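Local coordinates for protein NANS (YJHS), A 9-O-acetyl N-acetylneuraminic acid esterase (Escherichia coli O157:H7 EDL933, PDB 3PT5) that probably hydrolyses the 9-O-acetyl group of 9-O-acetyl-N-acetylneuraminate, a sialic acid of mammalian host mucosal sites, at residues R44-H49 and L76-H81; L55-H60 and Y164-S169; A107-R112 and A317-I322; S134-G139 and P204-H209. One frame throughout, in Å; residues are numbered along the deposited sequence.

How the contacts relate
Contacts 1, 2 and 3 are buried. Contact 4 is only partly buried and lies farthest out, its centre about 17 Å from the centre of the chain. Contacts 1 and 3 form one cluster: Asp46 and Ala47 of contact 1 bond to His109 and Arg112 of contact 3. Contact 1 also reaches contact 2, where His81 O bonds to Arg57 NE. The chemistry differs with place. Two loops meet through water in contact 1, a loop and a helix through a buried salt bridge in contact 2, and two helices through a CH-pi contact in contact 3. Contact 4 lays a loop phenylalanine against a helix backbone and touches none of the others.

Contact 1. Residues R44-H49 and L76-H81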
loop_
_atom_site.group_PDB
_atom_site.type_symbol
_atom_site.label_atom_id
_atom_site.label_comp_id
_atom_site.label_asym_id
_atom_site.label_seq_id
_atom_site.Cartn_x
_atom_site.Cartn_y
_atom_site.Cartn_z
ATOM N N ARG A 44 -13.277 -6.679 -13.930
ATOM C CA ARG A 44 -12.104 -7.085 -14.678
ATOM C C ARG A 44 -10.899 -7.102 -13.768
ATOM O O ARG A 44 -10.796 -7.935 -12.881
ATOM C CB ARG A 44 -11.864 -6.126 -15.858
ATOM C CG ARG A 44 -12.891 -6.178 -16.997
ATOM C CD ARG A 44 -12.887 -4.854 -17.783
ATOM N NE ARG A 44 -13.694 -4.918 -19.011
ATOM C CZ ARG A 44 -15.019 -4.765 -19.056
ATOM N NH1 ARG A 44 -15.712 -4.546 -17.942
ATOM N NH2 ARG A 44 -15.662 -4.833 -20.220
ATOM N N GLU A 45 -10.006 -6.148 -13.996
ATOM C CA GLU A 45 -8.711 -6.085 -13.349
ATOM C C GLU A 45 -8.846 -5.772 -11.859
ATOM O O GLU A 45 -7.961 -6.113 -11.076
ATOM C CB GLU A 45 -7.826 -5.063 -14.079
ATOM C CG GLU A 45 -7.804 -5.223 -15.647
ATOM C CD GLU A 45 -8.957 -4.528 -16.391
ATOM O OE1 GLU A 45 -10.087 -4.456 -15.861
ATOM O OE2 GLU A 45 -8.752 -4.052 -17.537
ATOM N N ASP A 46 -9.955 -5.139 -11.458
ATOM C CA ASP A 46 -10.174 -4.866 -10.018
ATOM C C ASP A 46 -11.194 -5.777 -9.347
ATOM O O ASP A 46 -11.717 -5.428 -8.297
ATOM C CB ASP A 46 -10.560 -3.407 -9.726
ATOM C CG ASP A 46 -9.607 -2.404 -10.347
ATOM O OD1 ASP A 46 -8.432 -2.744 -10.611
ATOM O OD2 ASP A 46 -10.042 -1.267 -10.585
ATOM N N ALA A 47 -11.453 -6.949 -9.927
ATOM C CA ALA A 47 -12.396 -7.880 -9.330
ATOM C C ALA A 47 -11.851 -8.448 -8.018
ATOM O O ALA A 47 -10.722 -8.957 -7.970
ATOM C CB ALA A 47 -12.672 -9.038 -10.312
ATOM N N PRO A 48 -12.656 -8.408 -6.949
ATOM C CA PRO A 48 -12.258 -9.075 -5.705
ATOM C C PRO A 48 -12.246 -10.588 -5.957
ATOM O O PRO A 48 -12.848 -11.039 -6.928
ATOM C CB PRO A 48 -13.403 -8.726 -4.759
ATOM C CG PRO A 48 -14.011 -7.443 -5.355
ATOM C CD PRO A 48 -13.949 -7.712 -6.810
ATOM N N HIS A 49 -11.554 -11.348 -5.115
ATOM C CA HIS A 49 -11.506 -12.814 -5.256
ATOM C C HIS A 49 -11.761 -13.419 -3.897
ATOM O O HIS A 49 -11.303 -12.870 -2.896
ATOM C CB HIS A 49 -10.133 -13.248 -5.779
ATOM C CG HIS A 49 -10.039 -14.714 -6.056
ATOM N ND1 HIS A 49 -9.981 -15.652 -5.054
ATOM C CD2 HIS A 49 -10.005 -15.402 -7.221
ATOM C CE1 HIS A 49 -9.915 -16.862 -5.587
ATOM N NE2 HIS A 49 -9.943 -16.735 -6.900
ATOM N N LEU A 76 -10.603 -8.201 0.053
ATOM C CA LEU A 76 -9.733 -7.098 -0.378
ATOM C C LEU A 76 -10.274 -6.554 -1.679
ATOM O O LEU A 76 -10.638 -7.318 -2.564
ATOM C CB LEU A 76 -8.300 -7.573 -0.564
ATOM C CG LEU A 76 -7.340 -6.585 -1.224
ATOM C CD1 LEU A 76 -7.113 -5.346 -0.398
ATOM C CD2 LEU A 76 -6.010 -7.323 -1.485
ATOM N N THR A 77 -10.336 -5.226 -1.790
ATOM C CA THR A 77 -10.873 -4.619 -3.008
ATOM C C THR A 77 -9.879 -3.600 -3.546
ATOM O O THR A 77 -8.761 -3.492 -3.037
ATOM C CB THR A 77 -12.285 -3.971 -2.821
ATOM O OG1 THR A 77 -12.189 -2.731 -2.097
ATOM C CG2 THR A 77 -13.212 -4.921 -2.034
ATOM N N HIS A 78 -10.288 -2.874 -4.579
ATOM C CA HIS A 78 -9.397 -1.857 -5.174
ATOM C C HIS A 78 -9.091 -0.668 -4.271
ATOM O O HIS A 78 -8.120 0.059 -4.505
ATOM C CB HIS A 78 -9.984 -1.365 -6.485
ATOM C CG HIS A 78 -11.294 -0.668 -6.307
ATOM N ND1 HIS A 78 -12.495 -1.353 -6.302
ATOM C CD2 HIS A 78 -11.598 0.635 -6.096
ATOM C CE1 HIS A 78 -13.482 -0.491 -6.099
ATOM N NE2 HIS A 78 -12.968 0.717 -5.959
ATOM N N CYS A 79 -9.899 -0.479 -3.222
ATOM C CA CYS A 79 -9.711 0.661 -2.322
ATOM C C CYS A 79 -9.654 0.178 -0.879
ATOM O O CYS A 79 -10.691 0.111 -0.219
ATOM C CB CYS A 79 -10.836 1.685 -2.535
ATOM S SG CYS A 79 -10.473 3.272 -1.783
ATOM N N PRO A 80 -8.458 -0.230 -0.406
ATOM C CA PRO A 80 -8.342 -0.953 0.861
ATOM C C PRO A 80 -8.550 -0.129 2.131
ATOM O O PRO A 80 -8.685 1.095 2.111
ATOM C CB PRO A 80 -6.877 -1.468 0.831
ATOM C CG PRO A 80 -6.489 -1.489 -0.609
ATOM C CD PRO A 80 -7.184 -0.251 -1.152
ATOM N N HIS A 81 -8.521 -0.847 3.252
ATOM C CA HIS A 81 -8.747 -0.331 4.578
ATOM C C HIS A 81 -7.500 0.270 5.220
ATOM O O HIS A 81 -7.116 -0.058 6.329
ATOM C CB HIS A 81 -9.351 -1.438 5.432
ATOM C CG HIS A 81 -10.835 -1.579 5.274
ATOM N ND1 HIS A 81 -11.467 -1.625 4.050
ATOM C CD2 HIS A 81 -11.812 -1.672 6.210
ATOM C CE1 HIS A 81 -12.774 -1.744 4.241
ATOM N NE2 HIS A 81 -13.003 -1.784 5.542
HETATM O O HOH W 1 -12.894 -4.149 -6.307
HETATM O O HOH W 2 -10.399 -9.927 -2.973
#
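Asp46 O and His78 ND1 are joined by water 1. The water donates to Asp46 O, with its oxygen 2.6 Å away, and sits 2.8 Å from His78 ND1, at the edge of the imidazole and in its plane. A second water links the same two loops farther along. Water 2 accepts from His49 N at 2.8 Å and is hydrogen-bonded to Leu76 O at 2.7 Å. The direct contacts are van der Waals touches. Asp46 CB meets His78 CB at 3.9 Å, and the two side chains cross at about a right angle. CG of His78 stands between its backbone N and carbonyl carbon (chi1 64°), and from there the ring turns away from the aspartate. Its NE2 is bonded to Tyr101 O. The Asp46 carboxylate is held by His109 and Arg319. Pro48 CB lies 3.8 Å from Leu76 O, and Pro48 CG lies 4.2 Å from Thr77 CG2. A type I turn from Arg44 to Ala47, closed by Ala47 N to Arg44 O, shapes one loop. The contact is a water-bridged pairing of the loop before strand 52-55 and the loop after its antiparallel neighbour, edge strand 73-75, in the SGNH hydrolase sheet.

Contact 2. Residues L55-H60 and Y164-S169; sequences LARFAH and YQDLVS
A buried salt bridge ties the loop after strand 52-55 to helix 162-176 of the alpha/beta fold. Arg57 from the loop and Asp166 from the helix come from opposite directions and meet end-on. Each terminal nitrogen takes one oxygen. Arg57 NH2 donates to Asp166 OD2 at 2.6 Å, nearly straight at 165°. Arg57 NH1 donates to Asp166 OD1 at 2.8 Å and uses the syn lone pair of that oxygen. OD2 is also met on its syn side, though NH2 is tilted somewhat out of the carboxylate plane. Both oxygens lie close to the guanidinium plane, and the two flat groups are only 26° apart. The two backbones stay well apart, with Arg57 CA and Asp166 CA 10.6 Å from each other. The arginine chain bends at its third torsion (chi3 -54°), which turns the NH1 and NH2 end toward the helix. All three nitrogens are engaged: NE donates to His81 O, and NH1 has a second acceptor in Pro128 O. These bonds fix the rotation of the guanidinium. Asp166 OD2 is also hydrogen-bonded to Ala150 N. With both charges buried, the pair probably keeps each residue ionised. This is a bidentate, near-coplanar arginine-aspartate salt bridge, here fastening a loop at the C-terminal end of a sheet strand to a helix of the SGNH hydrolase fold.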
loop_
_atom_site.group_PDB
_atom_site.type_symbol
_atom_site.label_atom_id
_atom_site.label_comp_id
_atom_site.label_asym_id
_atom_site.label_seq_id
_atom_site.Cartn_x
_atom_site.Cartn_y
_atom_site.Cartn_z
ATOM N N LEU A 55 -7.304 -7.179 6.406
ATOM C CA LEU A 55 -7.764 -6.856 7.751
ATOM C C LEU A 55 -8.545 -5.558 7.732
ATOM O O LEU A 55 -8.027 -4.522 7.336
ATOM C CB LEU A 55 -6.605 -6.769 8.744
ATOM C CG LEU A 55 -5.816 -8.013 9.169
ATOM C CD1 LEU A 55 -4.936 -7.633 10.343
ATOM C CD2 LEU A 55 -6.707 -9.163 9.584
ATOM N N ALA A 56 -9.801 -5.624 8.180
ATOM C CA ALA A 56 -10.691 -4.448 8.163
ATOM C C ALA A 56 -10.263 -3.335 9.105
ATOM O O ALA A 56 -9.554 -3.549 10.071
ATOM C CB ALA A 56 -12.128 -4.854 8.506
ATOM N N ARG A 57 -10.760 -2.131 8.816
ATOM C CA ARG A 57 -10.510 -0.955 9.632
ATOM C C ARG A 57 -11.790 -0.149 9.795
ATOM O O ARG A 57 -12.104 0.275 10.915
ATOM C CB ARG A 57 -9.419 -0.062 9.023
ATOM C CG ARG A 57 -9.025 1.102 9.937
ATOM C CD ARG A 57 -7.940 2.008 9.334
ATOM N NE ARG A 57 -6.745 1.269 8.923
ATOM C CZ ARG A 57 -5.712 1.030 9.721
ATOM N NH1 ARG A 57 -4.654 0.356 9.280
ATOM N NH2 ARG A 57 -5.717 1.498 10.964
ATOM N N PHE A 58 -12.505 0.066 8.692
ATOM C CA PHE A 58 -13.627 1.012 8.676
ATOM C C PHE A 58 -14.843 0.326 9.286
ATOM O O PHE A 58 -14.809 -0.869 9.591
ATOM C CB PHE A 58 -13.930 1.474 7.249
ATOM C CG PHE A 58 -12.694 1.938 6.471
ATOM C CD1 PHE A 58 -11.660 2.645 7.099
ATOM C CD2 PHE A 58 -12.588 1.677 5.113
ATOM C CE1 PHE A 58 -10.540 3.046 6.374
ATOM C CE2 PHE A 58 -11.482 2.089 4.389
ATOM C CZ PHE A 58 -10.468 2.763 5.015
ATOM N N ALA A 59 -15.926 1.081 9.452
ATOM C CA ALA A 59 -17.125 0.545 10.077
ATOM C C ALA A 59 -17.934 -0.327 9.108
ATOM O O ALA A 59 -18.810 -1.115 9.524
ATOM C CB ALA A 59 -17.950 1.706 10.630
ATOM N N HIS A 60 -17.660 -0.205 7.810
ATOM C CA HIS A 60 -18.280 -1.069 6.807
ATOM C C HIS A 60 -17.206 -1.479 5.828
ATOM O O HIS A 60 -16.143 -0.846 5.789
ATOM C CB HIS A 60 -19.448 -0.381 6.081
ATOM C CG HIS A 60 -20.560 0.007 7.005
ATOM N ND1 HIS A 60 -21.669 -0.786 7.231
ATOM C CD2 HIS A 60 -20.683 1.076 7.823
ATOM C CE1 HIS A 60 -22.441 -0.201 8.127
ATOM N NE2 HIS A 60 -21.858 0.921 8.515
ATOM N N TYR A 164 3.155 3.511 13.720
ATOM C CA TYR A 164 4.004 2.355 13.970
ATOM C C TYR A 164 3.250 1.265 14.740
ATOM O O TYR A 164 3.333 0.089 14.404
ATOM C CB TYR A 164 5.295 2.732 14.710
ATOM C CG TYR A 164 6.083 1.510 15.111
ATOM C CD1 TYR A 164 6.959 0.907 14.210
ATOM C CD2 TYR A 164 5.905 0.917 16.374
ATOM C CE1 TYR A 164 7.680 -0.241 14.550
ATOM C CE2 TYR A 164 6.617 -0.240 16.723
ATOM C CZ TYR A 164 7.495 -0.809 15.805
ATOM O OH TYR A 164 8.199 -1.958 16.115
ATOM N N GLN A 165 2.506 1.675 15.762
ATOM C CA GLN A 165 1.727 0.765 16.602
ATOM C C GLN A 165 0.702 0.010 15.794
ATOM O O GLN A 165 0.460 -1.161 16.040
ATOM C CB GLN A 165 0.992 1.556 17.670
ATOM C CG GLN A 165 1.897 2.099 18.745
ATOM C CD GLN A 165 1.105 2.892 19.770
ATOM O OE1 GLN A 165 0.233 2.343 20.462
ATOM N NE2 GLN A 165 1.374 4.196 19.850
ATOM N N ASP A 166 0.116 0.704 14.825
ATOM C CA ASP A 166 -0.911 0.172 13.935
ATOM C C ASP A 166 -0.264 -0.861 12.999
ATOM O O ASP A 166 -0.800 -1.955 12.811
ATOM C CB ASP A 166 -1.531 1.359 13.180
ATOM C CG ASP A 166 -2.775 0.991 12.373
ATOM O OD1 ASP A 166 -2.613 0.550 11.214
ATOM O OD2 ASP A 166 -3.925 1.183 12.863
ATOM N N LEU A 167 0.898 -0.514 12.460
ATOM C CA LEU A 167 1.682 -1.413 11.619
ATOM C C LEU A 167 2.043 -2.724 12.331
ATOM O O LEU A 167 1.824 -3.812 11.791
ATOM C CB LEU A 167 2.946 -0.691 11.156
ATOM C CG LEU A 167 3.991 -1.460 10.362
ATOM C CD1 LEU A 167 3.448 -1.829 8.999
ATOM C CD2 LEU A 167 5.236 -0.623 10.245
ATOM N N VAL A 168 2.592 -2.605 13.538
ATOM C CA VAL A 168 3.011 -3.774 14.334
ATOM C C VAL A 168 1.805 -4.566 14.841
ATOM O O VAL A 168 1.739 -5.790 14.678
ATOM C CB VAL A 168 3.975 -3.350 15.482
ATOM C CG1 VAL A 168 4.072 -4.432 16.592
ATOM C CG2 VAL A 168 5.337 -3.095 14.926
ATOM N N SER A 169 0.827 -3.854 15.394
ATOM C CA SER A 169 -0.348 -4.472 15.980
ATOM C C SER A 169 -1.189 -5.230 14.960
ATOM O O SER A 169 -1.624 -6.366 15.238
ATOM C CB SER A 169 -1.165 -3.431 16.753
ATOM O OG SER A 169 -2.539 -3.518 16.420
#

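Contact 3. Residues A107-R112 and A317-I322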
loop_
_atom_site.group_PDB
_atom_site.type_symbol
_atom_site.label_atom_id
_atom_site.label_comp_id
_atom_site.label_asym_id
_atom_site.label_seq_id
_atom_site.Cartn_x
_atom_site.Cartn_y
_atom_site.Cartn_z
ATOM N N ALA A 107 -2.724 -2.950 -3.925
ATOM C CA ALA A 107 -2.618 -4.129 -3.026
ATOM C C ALA A 107 -3.392 -5.315 -3.639
ATOM O O ALA A 107 -2.924 -6.464 -3.627
ATOM C CB ALA A 107 -3.163 -3.809 -1.648
ATOM N N LEU A 108 -4.574 -5.024 -4.200
ATOM C CA LEU A 108 -5.397 -6.084 -4.784
ATOM C C LEU A 108 -4.667 -6.806 -5.926
ATOM O O LEU A 108 -4.744 -8.027 -6.047
ATOM C CB LEU A 108 -6.735 -5.527 -5.285
ATOM C CG LEU A 108 -7.637 -6.494 -6.068
ATOM C CD1 LEU A 108 -8.021 -7.699 -5.179
ATOM C CD2 LEU A 108 -8.895 -5.763 -6.528
ATOM N N HIS A 109 -3.971 -6.036 -6.752
ATOM C CA HIS A 109 -3.306 -6.551 -7.947
ATOM C C HIS A 109 -2.050 -7.315 -7.627
ATOM O O HIS A 109 -1.753 -8.308 -8.290
ATOM C CB HIS A 109 -3.042 -5.386 -8.878
ATOM C CG HIS A 109 -4.255 -4.555 -9.068
ATOM N ND1 HIS A 109 -4.473 -3.396 -8.355
ATOM C CD2 HIS A 109 -5.395 -4.786 -9.773
ATOM C CE1 HIS A 109 -5.664 -2.912 -8.668
ATOM N NE2 HIS A 109 -6.241 -3.733 -9.524
ATOM N N ILE A 110 -1.361 -6.881 -6.573
ATOM C CA ILE A 110 -0.240 -7.682 -6.021
ATOM C C ILE A 110 -0.762 -9.038 -5.576
ATOM O O ILE A 110 -0.284 -10.075 -6.045
ATOM C CB ILE A 110 0.491 -6.937 -4.905
ATOM C CG1 ILE A 110 1.167 -5.721 -5.532
ATOM C CG2 ILE A 110 1.509 -7.864 -4.218
ATOM C CD1 ILE A 110 1.680 -4.684 -4.501
ATOM N N ALA A 111 -1.802 -9.021 -4.745
ATOM C CA ALA A 111 -2.429 -10.230 -4.264
ATOM C C ALA A 111 -2.907 -11.147 -5.405
ATOM O O ALA A 111 -2.647 -12.366 -5.360
ATOM C CB ALA A 111 -3.568 -9.864 -3.320
ATOM N N ARG A 112 -3.598 -10.596 -6.403
ATOM C CA ARG A 112 -4.112 -11.414 -7.497
ATOM C C ARG A 112 -2.961 -12.038 -8.267
ATOM O O ARG A 112 -3.035 -13.197 -8.645
ATOM C CB ARG A 112 -5.033 -10.618 -8.432
ATOM C CG ARG A 112 -5.450 -11.412 -9.681
ATOM C CD ARG A 112 -6.325 -10.571 -10.606
ATOM N NE ARG A 112 -7.728 -10.931 -10.424
ATOM C CZ ARG A 112 -8.527 -10.429 -9.490
ATOM N NH1 ARG A 112 -8.081 -9.498 -8.649
ATOM N NH2 ARG A 112 -9.779 -10.860 -9.412
ATOM N N ALA A 317 -1.235 2.225 -13.852
ATOM C CA ALA A 317 0.119 1.805 -13.418
ATOM C C ALA A 317 0.067 0.836 -12.254
ATOM O O ALA A 317 0.884 -0.077 -12.137
ATOM C CB ALA A 317 0.962 3.003 -13.034
ATOM N N ARG A 318 -0.892 1.053 -11.371
ATOM C CA ARG A 318 -0.981 0.215 -10.184
ATOM C C ARG A 318 -1.421 -1.200 -10.560
ATOM O O ARG A 318 -0.831 -2.165 -10.094
ATOM C CB ARG A 318 -1.936 0.861 -9.192
ATOM C CG ARG A 318 -1.299 2.134 -8.633
ATOM C CD ARG A 318 -2.291 2.891 -7.779
ATOM N NE ARG A 318 -1.904 4.299 -7.578
ATOM C CZ ARG A 318 -1.106 4.741 -6.627
ATOM N NH1 ARG A 318 -0.558 3.876 -5.778
ATOM N NH2 ARG A 318 -0.843 6.065 -6.534
ATOM N N ARG A 319 -2.394 -1.307 -11.463
ATOM C CA ARG A 319 -2.817 -2.605 -12.043
ATOM C C ARG A 319 -1.768 -3.301 -12.866
ATOM O O ARG A 319 -1.819 -4.531 -13.045
ATOM C CB ARG A 319 -4.019 -2.419 -12.976
ATOM C CG ARG A 319 -5.280 -2.060 -12.291
ATOM C CD ARG A 319 -6.333 -1.723 -13.322
ATOM N NE ARG A 319 -7.445 -1.047 -12.670
ATOM C CZ ARG A 319 -7.973 0.091 -13.076
ATOM N NH1 ARG A 319 -7.508 0.689 -14.174
ATOM N NH2 ARG A 319 -8.974 0.608 -12.385
ATOM N N GLY A 320 -0.844 -2.525 -13.417
ATOM C CA GLY A 320 0.165 -3.064 -14.317
ATOM C C GLY A 320 1.555 -3.150 -13.706
ATOM O O GLY A 320 1.830 -3.996 -12.862
ATOM N N ILE A 321 2.439 -2.267 -14.151
ATOM C CA ILE A 321 3.857 -2.407 -13.844
ATOM C C ILE A 321 4.135 -2.354 -12.348
ATOM O O ILE A 321 5.040 -3.028 -11.874
ATOM C CB ILE A 321 4.704 -1.325 -14.599
ATOM C CG1 ILE A 321 6.214 -1.564 -14.427
ATOM C CG2 ILE A 321 4.341 0.097 -14.131
ATOM C CD1 ILE A 321 6.742 -2.906 -14.996
ATOM N N ILE A 322 3.370 -1.561 -11.589
ATOM C CA ILE A 322 3.719 -1.444 -10.146
ATOM C C ILE A 322 3.495 -2.780 -9.438
ATOM O O ILE A 322 4.364 -3.293 -8.728
ATOM C CB ILE A 322 2.920 -0.324 -9.449
ATOM C CG1 ILE A 322 3.321 1.034 -10.033
ATOM C CG2 ILE A 322 3.035 -0.411 -7.910
ATOM C CD1 ILE A 322 2.442 2.144 -9.614
#
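One face of the His109 ring carries the aliphatic stem of Arg319. Arg319 CG stands 3.4 Å above the ring plane, offset toward the rim, and 3.7 Å from the ring centroid, a CH-pi contact. Its nearest ring atom is His109 NE2, also at 3.4 Å. The guanidinium does not stack on the imidazole. The two planes are 85° apart, and His109 NE2 lies at the guanidinium edge. Arg319 runs extended from CG to NE (chi3 -165°), and this carries its charged group past the ring. Both polar ends then meet one acceptor group: His109 NE2 and Arg319 NH2 are both bonded to Asp46. The backbone of the helix covers the same face of the imidazole: Arg319 CA lies 3.8 Å from His109 CG. His109 CB lies 4.1 Å from Arg318 O. Helix 315-335 widens here into a pi-type turn, in which Ile322 N bonds to Ala317 O at 2.9 Å. Arg319 O takes a bond from Lys113 NZ. On another side of helix 107-114, Ala107 and Ala111 rest on strand 122-130. The contact thus packs the C-terminal helix against a sheet-covering helix, as in a layered alpha/beta fold of the SGNH type.

Contact 4. Residues S134-G139 and P204-H209; sequences SAFTAG and PQHFNH
Phe136 and His206 both set CG anti to the carbonyl carbon and beside the backbone N (chi1 -73° and -75°). In Phe136 this lays the ring along the helix, and in His206 it brings the ring back over the loop. The two side chains slide past each other in opposite directions. They join the loop after strand 122-130 to helix 203-218 in the SGNH hydrolase alpha/beta fold. Phe136 carries most of the contact. Its CD1 meets His206 CB at 3.5 Å, a close apolar touch. Farther along the ring, Phe136 CE1 lies 3.8 Å from His206 O. The tip reaches the next helical residue, with Phe136 CZ 3.9 Å from Phe207 CA. Phe207 N stands over one face of the Phe136 ring, 4.1 Å above its plane and offset toward the rim. The phenyl therefore lies along the helix backbone and does not stack on another ring here. Phe136 CZ instead sits at the edge of the Phe207 ring. That ring leads away from the loop and meets Tyr257 edge-to-face. Asp194, bonded to Phe136 N and Thr137 OG1, and Arg156, bonded to Phe136 O, hold the loop in place. Thr137 offers its methyl to the helix. The His206 imidazole packs back on the loop, with His206 ND1 3.9 Å from Phe136 CB. At the edge of the same imidazole, Thr137 CG2 comes to 4.2 Å from His206 ND1.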
loop_
_atom_site.group_PDB
_atom_site.type_symbol
_atom_site.label_atom_id
_atom_site.label_comp_id
_atom_site.label_asym_id
_atom_site.label_seq_id
_atom_site.Cartn_x
_atom_site.Cartn_y
_atom_site.Cartn_z
ATOM N N SER A 134 1.871 11.191 5.177
ATOM C CA SER A 134 2.565 10.802 6.394
ATOM C C SER A 134 4.079 10.889 6.172
ATOM O O SER A 134 4.578 10.853 5.028
ATOM C CB SER A 134 2.105 9.404 6.849
ATOM O OG SER A 134 2.418 8.447 5.855
ATOM N N ALA A 135 4.822 11.033 7.267
ATOM C CA ALA A 135 6.259 11.292 7.161
ATOM C C ALA A 135 6.975 10.988 8.460
ATOM O O ALA A 135 6.335 10.851 9.475
ATOM C CB ALA A 135 6.502 12.751 6.791
ATOM N N PHE A 136 8.300 10.936 8.395
ATOM C CA PHE A 136 9.105 10.835 9.615
ATOM C C PHE A 136 9.444 12.179 10.206
ATOM O O PHE A 136 9.676 12.273 11.421
ATOM C CB PHE A 136 10.400 10.073 9.346
ATOM C CG PHE A 136 10.194 8.590 9.168
ATOM C CD1 PHE A 136 10.129 7.725 10.271
ATOM C CD2 PHE A 136 10.028 8.053 7.891
ATOM C CE1 PHE A 136 9.936 6.354 10.089
ATOM C CE2 PHE A 136 9.818 6.671 7.699
ATOM C CZ PHE A 136 9.778 5.821 8.808
ATOM N N THR A 137 9.491 13.203 9.356
ATOM C CA THR A 137 9.982 14.523 9.789
ATOM C C THR A 137 8.921 15.624 9.911
ATOM O O THR A 137 9.244 16.795 10.191
ATOM C CB THR A 137 11.212 14.985 8.941
ATOM O OG1 THR A 137 10.824 15.303 7.587
ATOM C CG2 THR A 137 12.296 13.912 8.918
ATOM N N ALA A 138 7.657 15.258 9.676
ATOM C CA ALA A 138 6.535 16.186 9.758
ATOM C C ALA A 138 5.270 15.382 9.904
ATOM O O ALA A 138 5.200 14.228 9.461
ATOM C CB ALA A 138 6.463 17.037 8.514
ATOM N N GLY A 139 4.263 15.980 10.534
ATOM C CA GLY A 139 2.948 15.383 10.615
ATOM C C GLY A 139 2.516 15.175 12.054
ATOM O O GLY A 139 3.334 14.834 12.895
ATOM N N PRO A 204 16.865 8.516 6.619
ATOM C CA PRO A 204 17.442 7.137 6.642
ATOM C C PRO A 204 17.567 6.497 8.028
ATOM O O PRO A 204 17.191 5.323 8.209
ATOM C CB PRO A 204 18.800 7.321 5.953
ATOM C CG PRO A 204 18.543 8.434 4.957
ATOM C CD PRO A 204 17.632 9.402 5.710
ATOM N N GLN A 205 18.053 7.251 9.011
ATOM C CA GLN A 205 18.135 6.685 10.348
ATOM C C GLN A 205 16.775 6.448 10.994
ATOM O O GLN A 205 16.598 5.448 11.673
ATOM C CB GLN A 205 19.085 7.460 11.259
ATOM C CG GLN A 205 20.583 7.181 10.963
ATOM C CD GLN A 205 20.893 5.717 10.554
ATOM O OE1 GLN A 205 20.762 4.770 11.351
ATOM N NE2 GLN A 205 21.328 5.541 9.305
ATOM N N HIS A 206 15.807 7.342 10.763
ATOM C CA HIS A 206 14.453 7.132 11.292
ATOM C C HIS A 206 13.837 5.868 10.734
ATOM O O HIS A 206 13.258 5.068 11.479
ATOM C CB HIS A 206 13.512 8.313 11.002
ATOM C CG HIS A 206 13.767 9.517 11.853
ATOM N ND1 HIS A 206 13.679 10.806 11.367
ATOM C CD2 HIS A 206 14.123 9.630 13.153
ATOM C CE1 HIS A 206 13.965 11.660 12.333
ATOM N NE2 HIS A 206 14.242 10.973 13.427
ATOM N N PHE A 207 13.953 5.700 9.416
ATOM C CA PHE A 207 13.463 4.497 8.742
ATOM C C PHE A 207 14.166 3.236 9.265
ATOM O O PHE A 207 13.497 2.263 9.640
ATOM C CB PHE A 207 13.651 4.620 7.225
ATOM C CG PHE A 207 13.309 3.359 6.474
ATOM C CD1 PHE A 207 11.973 2.995 6.265
ATOM C CD2 PHE A 207 14.310 2.509 6.019
ATOM C CE1 PHE A 207 11.664 1.825 5.585
ATOM C CE2 PHE A 207 13.996 1.293 5.335
ATOM C CZ PHE A 207 12.686 0.971 5.117
ATOM N N ASN A 208 15.498 3.269 9.312
ATOM C CA ASN A 208 16.247 2.098 9.777
ATOM C C ASN A 208 15.856 1.726 11.184
ATOM O O ASN A 208 15.679 0.558 11.479
ATOM C CB ASN A 208 17.746 2.323 9.709
ATOM C CG ASN A 208 18.286 2.262 8.298
ATOM O OD1 ASN A 208 17.552 2.412 7.311
ATOM N ND2 ASN A 208 19.579 2.010 8.187
ATOM N N HIS A 209 15.693 2.721 12.056
ATOM C CA HIS A 209 15.317 2.437 13.432
ATOM C C HIS A 209 13.939 1.796 13.538
ATOM O O HIS A 209 13.698 0.904 14.364
ATOM C CB HIS A 209 15.413 3.713 14.274
ATOM C CG HIS A 209 16.825 4.153 14.522
ATOM N ND1 HIS A 209 17.168 5.469 14.757
ATOM C CD2 HIS A 209 17.980 3.447 14.584
ATOM C CE1 HIS A 209 18.476 5.557 14.942
ATOM N NE2 HIS A 209 18.991 4.344 14.849
#